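Local coordinates for ORF10 (Moritella marina, PDB 6RIW), which probably catalyses chain-extending condensations in polyunsaturated fatty acid synthesis, this chain being the ketosynthase-chain length factor didomain of a larger synthase, at residues F22-Q25 and L26-Q29; A104-W107 and G108-A111; Q307-V310 and Y311-Y315; I702-R705 and Q706-G709. All blocks are in the same frame, centred on the assembly; numbering follows the deposited sequence.

Contact 1. Residues F22-Q25 and L26-Q29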
# COMPACT_ATOMS: atom_id res chain seq x y z
N PHE A 22 -3.20 -11.47 25.01
CA PHE A 22 -2.54 -12.25 23.97
C PHE A 22 -1.50 -13.19 24.57
O PHE A 22 -1.44 -14.37 24.21
CB PHE A 22 -1.92 -11.27 22.96
CG PHE A 22 -0.88 -11.86 22.03
CD1 PHE A 22 -1.23 -12.76 21.04
CD2 PHE A 22 0.43 -11.41 22.08
CE1 PHE A 22 -0.28 -13.26 20.16
CE2 PHE A 22 1.39 -11.90 21.19
CZ PHE A 22 1.02 -12.82 20.23
N TRP A 23 -0.70 -12.68 25.50
CA TRP A 23 0.34 -13.50 26.12
C TRP A 23 -0.25 -14.70 26.85
O TRP A 23 0.22 -15.83 26.69
CB TRP A 23 1.16 -12.64 27.09
CG TRP A 23 2.26 -13.40 27.73
CD1 TRP A 23 2.32 -13.82 29.03
CD2 TRP A 23 3.46 -13.88 27.10
NE1 TRP A 23 3.49 -14.51 29.25
CE2 TRP A 23 4.20 -14.57 28.08
CE3 TRP A 23 3.97 -13.80 25.79
CZ2 TRP A 23 5.43 -15.16 27.80
CZ3 TRP A 23 5.20 -14.38 25.53
CH2 TRP A 23 5.91 -15.06 26.52
N GLN A 24 -1.30 -14.47 27.64
CA GLN A 24 -1.94 -15.58 28.35
C GLN A 24 -2.49 -16.61 27.37
O GLN A 24 -2.40 -17.82 27.61
CB GLN A 24 -3.05 -15.06 29.25
CG GLN A 24 -3.58 -16.09 30.24
CD GLN A 24 -2.49 -16.62 31.17
OE1 GLN A 24 -1.62 -15.87 31.64
NE2 GLN A 24 -2.54 -17.92 31.46
N GLN A 25 -3.04 -16.16 26.25
CA GLN A 25 -3.54 -17.10 25.25
C GLN A 25 -2.42 -17.97 24.70
O GLN A 25 -2.61 -19.17 24.46
CB GLN A 25 -4.25 -16.35 24.13
CG GLN A 25 -5.69 -16.02 24.49
CD GLN A 25 -6.28 -14.96 23.61
OE1 GLN A 25 -5.83 -14.75 22.48
NE2 GLN A 25 -7.30 -14.26 24.12
N LEU A 26 -1.24 -17.37 24.46
CA LEU A 26 -0.09 -18.15 24.01
C LEU A 26 0.33 -19.17 25.06
O LEU A 26 0.66 -20.32 24.72
CB LEU A 26 1.09 -17.21 23.71
CG LEU A 26 0.84 -16.22 22.56
CD1 LEU A 26 2.13 -15.47 22.24
CD2 LEU A 26 0.37 -16.97 21.35
N LEU A 27 0.34 -18.76 26.33
CA LEU A 27 0.76 -19.67 27.40
C LEU A 27 -0.19 -20.85 27.52
O LEU A 27 0.23 -21.95 27.91
CB LEU A 27 0.83 -18.93 28.74
CG LEU A 27 1.80 -17.75 28.86
CD1 LEU A 27 1.69 -17.13 30.25
CD2 LEU A 27 3.21 -18.21 28.59
N GLU A 28 -1.46 -20.64 27.19
CA GLU A 28 -2.50 -21.66 27.25
C GLU A 28 -2.68 -22.40 25.92
O GLU A 28 -3.62 -23.19 25.81
CB GLU A 28 -3.84 -21.03 27.66
CG GLU A 28 -3.85 -20.36 29.03
CD GLU A 28 -5.17 -19.63 29.32
OE1 GLU A 28 -6.12 -19.76 28.51
OE2 GLU A 28 -5.25 -18.92 30.35
N GLN A 29 -1.85 -22.11 24.92
CA GLN A 29 -1.91 -22.77 23.61
C GLN A 29 -3.28 -22.58 22.96
O GLN A 29 -3.80 -23.48 22.29
CB GLN A 29 -1.57 -24.26 23.72
CG GLN A 29 -0.23 -24.50 24.37
CD GLN A 29 0.23 -25.94 24.21
OE1 GLN A 29 0.03 -26.55 23.15
NE2 GLN A 29 0.85 -26.49 25.25

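Contact 2. Residues A104-W107 and G108-A111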
# COMPACT_ATOMS: atom_id res chain seq x y z
N ALA A 104 2.75 3.66 26.60
CA ALA A 104 4.05 4.29 26.78
C ALA A 104 4.00 5.52 27.68
O ALA A 104 5.05 5.97 28.15
CB ALA A 104 4.65 4.68 25.42
N GLY A 105 2.81 6.07 27.91
CA GLY A 105 2.67 7.23 28.76
C GLY A 105 2.78 8.55 28.03
O GLY A 105 3.12 9.56 28.66
N TYR A 106 2.49 8.57 26.73
CA TYR A 106 2.66 9.78 25.92
C TYR A 106 1.39 10.20 25.20
O TYR A 106 1.44 11.13 24.39
CB TYR A 106 3.81 9.59 24.92
CG TYR A 106 5.15 9.59 25.61
CD1 TYR A 106 5.76 10.79 25.97
CD2 TYR A 106 5.78 8.40 25.95
CE1 TYR A 106 6.98 10.80 26.63
CE2 TYR A 106 7.01 8.40 26.62
CZ TYR A 106 7.60 9.61 26.96
OH TYR A 106 8.81 9.62 27.63
N TRP A 107 0.25 9.58 25.48
CA TRP A 107 -1.00 10.05 24.89
C TRP A 107 -1.24 11.51 25.27
O TRP A 107 -1.28 11.85 26.46
CB TRP A 107 -2.16 9.18 25.34
CG TRP A 107 -3.45 9.55 24.64
CD1 TRP A 107 -4.54 10.16 25.19
CD2 TRP A 107 -3.74 9.37 23.25
NE1 TRP A 107 -5.50 10.36 24.22
CE2 TRP A 107 -5.03 9.88 23.02
CE3 TRP A 107 -3.03 8.82 22.17
CZ2 TRP A 107 -5.65 9.85 21.76
CZ3 TRP A 107 -3.64 8.79 20.91
CH2 TRP A 107 -4.94 9.30 20.73
N GLY A 108 -1.40 12.38 24.27
CA GLY A 108 -1.64 13.78 24.54
C GLY A 108 -0.44 14.59 24.98
O GLY A 108 -0.60 15.73 25.43
N SER A 109 0.77 14.04 24.84
CA SER A 109 2.00 14.70 25.25
C SER A 109 2.49 15.69 24.20
O SER A 109 2.32 15.48 22.99
CB SER A 109 3.07 13.64 25.53
OG SER A 109 4.35 14.20 25.72
N THR A 110 3.10 16.78 24.66
CA THR A 110 3.74 17.70 23.73
C THR A 110 4.91 17.04 23.01
O THR A 110 5.30 17.52 21.94
CB THR A 110 4.22 18.96 24.46
OG1 THR A 110 5.16 18.59 25.47
CG2 THR A 110 3.05 19.68 25.11
N ALA A 111 5.45 15.96 23.57
CA ALA A 111 6.48 15.20 22.89
C ALA A 111 6.01 14.64 21.55
O ALA A 111 6.84 14.29 20.70
CB ALA A 111 6.94 14.04 23.77

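Contact 3. Residues Q307-V310 and Y311-Y315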
# COMPACT_ATOMS: atom_id res chain seq x y z
N GLN A 307 17.09 -14.84 1.79
CA GLN A 307 16.91 -15.03 3.22
C GLN A 307 18.24 -15.11 3.95
O GLN A 307 18.41 -14.50 5.01
CB GLN A 307 16.07 -16.28 3.49
CG GLN A 307 14.69 -16.21 2.79
CD GLN A 307 13.84 -17.44 3.05
OE1 GLN A 307 14.32 -18.43 3.61
NE2 GLN A 307 12.57 -17.39 2.63
N VAL A 308 19.18 -15.91 3.44
CA VAL A 308 20.51 -15.91 4.04
C VAL A 308 21.10 -14.50 4.02
O VAL A 308 21.67 -14.03 5.01
CB VAL A 308 21.43 -16.92 3.31
CG1 VAL A 308 22.89 -16.76 3.76
CG2 VAL A 308 20.93 -18.35 3.54
N LEU A 309 20.91 -13.77 2.91
CA LEU A 309 21.46 -12.42 2.82
C LEU A 309 20.91 -11.51 3.92
O LEU A 309 21.66 -10.76 4.54
CB LEU A 309 21.20 -11.83 1.44
CG LEU A 309 21.66 -10.38 1.23
CD1 LEU A 309 23.20 -10.22 1.35
CD2 LEU A 309 21.15 -9.85 -0.11
N VAL A 310 19.60 -11.55 4.17
CA VAL A 310 19.07 -10.65 5.19
C VAL A 310 19.59 -11.03 6.58
O VAL A 310 19.81 -10.15 7.42
CB VAL A 310 17.53 -10.58 5.14
CG1 VAL A 310 16.88 -11.74 5.89
CG2 VAL A 310 17.05 -9.26 5.73
N TYR A 311 19.83 -12.32 6.84
CA TYR A 311 20.46 -12.72 8.10
C TYR A 311 21.84 -12.10 8.23
O TYR A 311 22.19 -11.55 9.27
CB TYR A 311 20.59 -14.24 8.20
CG TYR A 311 19.31 -15.03 8.21
CD1 TYR A 311 18.17 -14.58 8.85
CD2 TYR A 311 19.27 -16.26 7.58
CE1 TYR A 311 17.00 -15.34 8.84
CE2 TYR A 311 18.14 -17.03 7.58
CZ TYR A 311 17.01 -16.57 8.21
OH TYR A 311 15.88 -17.35 8.16
N GLU A 312 22.66 -12.23 7.18
CA GLU A 312 24.01 -11.68 7.21
C GLU A 312 23.96 -10.18 7.49
O GLU A 312 24.65 -9.69 8.39
CB GLU A 312 24.73 -11.96 5.90
CG GLU A 312 24.99 -13.43 5.67
CD GLU A 312 25.38 -13.75 4.24
OE1 GLU A 312 25.24 -12.87 3.37
OE2 GLU A 312 25.84 -14.90 3.99
N ARG A 313 23.10 -9.46 6.76
CA ARG A 313 23.00 -8.01 6.93
C ARG A 313 22.49 -7.63 8.31
O ARG A 313 22.91 -6.61 8.85
CB ARG A 313 22.09 -7.41 5.84
CG ARG A 313 22.66 -7.45 4.44
CD ARG A 313 21.68 -6.80 3.45
NE ARG A 313 22.24 -6.64 2.11
CZ ARG A 313 21.49 -6.37 1.04
NH1 ARG A 313 20.17 -6.24 1.17
NH2 ARG A 313 22.05 -6.23 -0.15
N ALA A 314 21.61 -8.45 8.90
CA ALA A 314 21.01 -8.09 10.18
C ALA A 314 21.99 -8.22 11.33
O ALA A 314 22.06 -7.34 12.20
CB ALA A 314 19.77 -8.96 10.45
N TYR A 315 22.74 -9.33 11.38
CA TYR A 315 23.66 -9.50 12.50
C TYR A 315 24.87 -8.60 12.36
O TYR A 315 25.41 -8.13 13.37
CB TYR A 315 24.03 -10.99 12.64
CG TYR A 315 22.83 -11.70 13.19
CD1 TYR A 315 22.52 -11.62 14.56
CD2 TYR A 315 21.92 -12.34 12.35
CE1 TYR A 315 21.38 -12.20 15.06
CE2 TYR A 315 20.77 -12.93 12.85
CZ TYR A 315 20.50 -12.85 14.20
OH TYR A 315 19.35 -13.43 14.70

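Contact 4. Residues I702-R705 and Q706-G709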
# COMPACT_ATOMS: atom_id res chain seq x y z
N ILE A 702 -12.55 9.32 -10.96
CA ILE A 702 -13.33 10.53 -11.20
C ILE A 702 -14.47 10.63 -10.17
O ILE A 702 -14.70 11.69 -9.57
CB ILE A 702 -13.86 10.57 -12.65
CG1 ILE A 702 -12.89 11.28 -13.59
CG2 ILE A 702 -15.14 11.45 -12.70
CD1 ILE A 702 -11.50 10.70 -13.64
N THR A 703 -15.16 9.51 -9.93
CA THR A 703 -16.18 9.42 -8.89
C THR A 703 -15.66 9.84 -7.52
O THR A 703 -16.28 10.66 -6.82
CB THR A 703 -16.69 7.97 -8.81
OG1 THR A 703 -17.28 7.61 -10.06
CG2 THR A 703 -17.74 7.82 -7.70
N LEU A 704 -14.51 9.29 -7.13
CA LEU A 704 -13.94 9.62 -5.82
C LEU A 704 -13.59 11.10 -5.71
O LEU A 704 -13.93 11.76 -4.72
CB LEU A 704 -12.69 8.75 -5.59
CG LEU A 704 -11.87 9.11 -4.34
CD1 LEU A 704 -12.76 9.01 -3.08
CD2 LEU A 704 -10.64 8.23 -4.21
N ARG A 705 -12.85 11.63 -6.69
CA ARG A 705 -12.32 12.98 -6.51
C ARG A 705 -13.40 14.03 -6.64
O ARG A 705 -13.27 15.10 -6.04
CB ARG A 705 -11.18 13.25 -7.50
CG ARG A 705 -10.06 12.18 -7.41
CD ARG A 705 -9.41 12.12 -6.03
NE ARG A 705 -8.42 11.03 -5.96
CZ ARG A 705 -7.60 10.82 -4.93
NH1 ARG A 705 -7.61 11.63 -3.86
NH2 ARG A 705 -6.76 9.78 -4.97
N GLN A 706 -14.49 13.72 -7.35
CA GLN A 706 -15.64 14.63 -7.36
C GLN A 706 -16.18 14.90 -5.96
O GLN A 706 -16.81 15.94 -5.73
CB GLN A 706 -16.77 14.07 -8.22
CG GLN A 706 -16.64 14.40 -9.69
CD GLN A 706 -17.99 14.38 -10.37
OE1 GLN A 706 -18.35 15.34 -11.04
NE2 GLN A 706 -18.78 13.30 -10.15
N HIS A 707 -15.99 13.96 -5.02
CA HIS A 707 -16.43 14.19 -3.64
C HIS A 707 -15.65 15.31 -2.95
O HIS A 707 -16.15 15.85 -1.96
CB HIS A 707 -16.30 12.92 -2.78
CG HIS A 707 -17.14 11.77 -3.26
ND1 HIS A 707 -18.49 11.90 -3.52
CD2 HIS A 707 -16.82 10.48 -3.54
CE1 HIS A 707 -18.97 10.74 -3.94
NE2 HIS A 707 -17.98 9.87 -3.97
N TYR A 708 -14.48 15.70 -3.48
CA TYR A 708 -13.65 16.74 -2.87
C TYR A 708 -13.70 18.07 -3.59
O TYR A 708 -13.36 19.10 -2.98
CB TYR A 708 -12.19 16.25 -2.79
CG TYR A 708 -12.12 14.98 -1.97
CD1 TYR A 708 -12.21 15.02 -0.58
CD2 TYR A 708 -12.00 13.74 -2.59
CE1 TYR A 708 -12.17 13.83 0.19
CE2 TYR A 708 -11.95 12.56 -1.84
CZ TYR A 708 -12.04 12.61 -0.46
OH TYR A 708 -11.97 11.42 0.24
N GLY A 709 -14.14 18.09 -4.84
CA GLY A 709 -14.31 19.33 -5.57
C GLY A 709 -14.67 19.05 -7.02
O GLY A 709 -14.45 17.95 -7.53
O HOH W 1 -18.90 11.57 -7.48

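Contact 1. Residues F22-Q25 and L26-Q29
Phe22 meets Leu26 one turn further along helix 19-27. CG of Phe22 stands anti to the backbone N (chi1 164°), which brings the ring toward the following turn. The CD1 methyl of Leu26 sits over one face of the Phe22 ring, 3.9 Å from the centroid, in a CH-pi contact. Leu26 CD1 is offset toward the rim and comes within 3.5 Å of Phe22 CZ. Leu26 N also donates to Phe22 O, the usual helical backbone bond. Trp23 repeats the pattern with Leu27. Leu27 CG lies 4.0 Å from the centroid of the Trp23 five-membered ring, again over a face. The Leu27 CD1 branch reaches Trp23 NE1 at 3.3 Å, while CD2 rides above the rim near CE2. Gln24 and Glu28 form a hydrogen bond between side chains. The Gln24 chain bends at chi2 (60°), and Gln24 NE2 donates to Glu28 OE2 at 3.1 Å. Glu28 OE2 lies nearly in the Gln24 amide plane and is met on its anti side, 21° out of the carboxylate plane. Both residues are exposed, so this bond lies at the surface. The Gln25 side chain takes little part; its NE2 bonds to Gly15 O. The helix then ends in a Schellman motif: Gln29 has positive phi, and its N donates to Leu26 O at 3.1 Å. The apolar side of this last turn packs against the ketosynthase body. Phe22, Trp23 and Leu26 all touch helix 374-387, Phe22 and Leu26 also touch helix 363-366, and Phe22 meets Phe13 edge-to-face just after strand 4-12.

Contact 2. Residues A104-W107 and G108-A111
Tyr106 and Ser109 are the two ends of a type II beta turn, a local surface contact in the loop between helix 88-104 and strand 115-120. The helix has just ended in a Schellman motif with Gly105 at C-prime. Ser109 N donates to Tyr106 O at 3.0 Å and closes the turn, from a position above the carbonyl plane. Gly108 takes positive phi within it; a side chain there would run into Trp107 O. The side chains also meet. Ser109 OG is anti to the backbone N (chi1 170°) and lies at the edge of the Tyr106 ring, 3.7 Å from CD1. The same Ser109 OG accepts from Ala111 N at 3.0 Å, an ST turn that leads into the 3-10 segment 110-111. Ala111 CB adds a loose apolar contact, 4.1 Å from Tyr106 CD1. Replacing Ser109 by an alanine would probably leave Ala111 N without its hydroxyl acceptor and the start of the 3-10 turn less firmly held. Tyr106 OH bonds to Asp279, and Trp107 packs on Leu101 of the preceding helix. Backbone bonding thus sets the turn, the serine hydroxyl ties it to the next one, and the tyrosine ring contributes mainly van der Waals contact.

Contact 3. Residues Q307-V310 and Y311-Y315
Leu309 and Arg313 are brought together by their first torsions: Leu309 CG is anti to the backbone N (chi1 177°), and Arg313 CG is anti to the carbonyl carbon (chi1 -70°). This is i to i+4 packing within helix 304-318 of the ketosynthase, a thiolase-like fold. The extended arginine chain carries its guanidinium back over the leucine. Leu309 CD2 lies under the centre of one guanidinium face, 3.7 Å from Arg313 CZ. The guanidinium nitrogens bond outward: NH1 to Leu290 O, and NH2 to Ser656 OG in the chain length factor half. The group thus joins the two halves. The side chain of Ala314 is about 10 Å from the bound magnesium ion. On another side of the helix, Tyr311 turns a ring face to Gln307 O, which lies 3.2 Å from CD2. Gln307 O also accepts from Tyr311 N at 3.2 Å, so the same residue both bonds and covers this carbonyl. The ring meets His446 edge-to-face and also touches Phe349. Swapping Tyr311 for an alanine is likely to uncover the Gln307 carbonyl and leave His446 without its edge-to-face partner. Glu312 OE2 forms a salt bridge with Arg352 and rests 3.5 Å from Val308 CG1.

Contact 4. Residues I702-R705 and Q706-G709
Leu704 meets Tyr708, and His707 meets Thr703, in the tight part of this contact at the end of helix 699-706. The CD1 methyl of Leu704 reaches Tyr708 CE2 at 3.8 Å. Closer still, His707 lays one ring face over Thr703 O, which comes within 3.3 Å of CD2. Having CG anti to the carbonyl carbon (chi1 -61°) brings the imidazole back over the helix. The backbone also tightens here. Gln706 N still bonds to Ile702 O, four residues back, but His707 N donates to Leu704 O at 3.0 Å and Tyr708 N to Arg705 O at 2.9 Å, each spanning three residues. Both of these donors approach from above the carbonyl plane. Gly709 N adds a weak bond to the same Arg705 O, and the chain then leaves helical angles. The looser side is water-bridged. One water donates to Thr703 O at 2.9 Å and accepts from Gln706 NE2 at 3.2 Å, so the water joins the glutamine's amide nitrogen to the Thr703 carbonyl. Gln706 NE2 also bonds to Leu519 O, and Arg705 NE to Asn701 OD1. Around the turn, the helix end of the chain length factor half faces several parts of the chain. Tyr708 OH bonds to Asp167 of the ketosynthase half, His707 ND1 to Gln956 N of the C-terminal tail, and Gly709 O to Trp739 NE1 just before strand 741-752.

All four contacts are local and follow one another along the chain; none nests in or crosses another, and none closes a long loop. Contact 1 ends helix 19-27 and sets it against later helices of the ketosynthase. Contact 2 shapes the turn leading from helix 88-104 toward strand 115-120. Contact 3 lies within helix 304-318, whose arginine reaches the second half. Contact 4 ends helix 699-706 in the chain length factor half and reaches back to the first. Their nearest atoms are well separated, about 16 Å for contacts 1 and 2. The centres of contacts 1 and 4 are 47 Å apart, on opposite sides of the chain's centre.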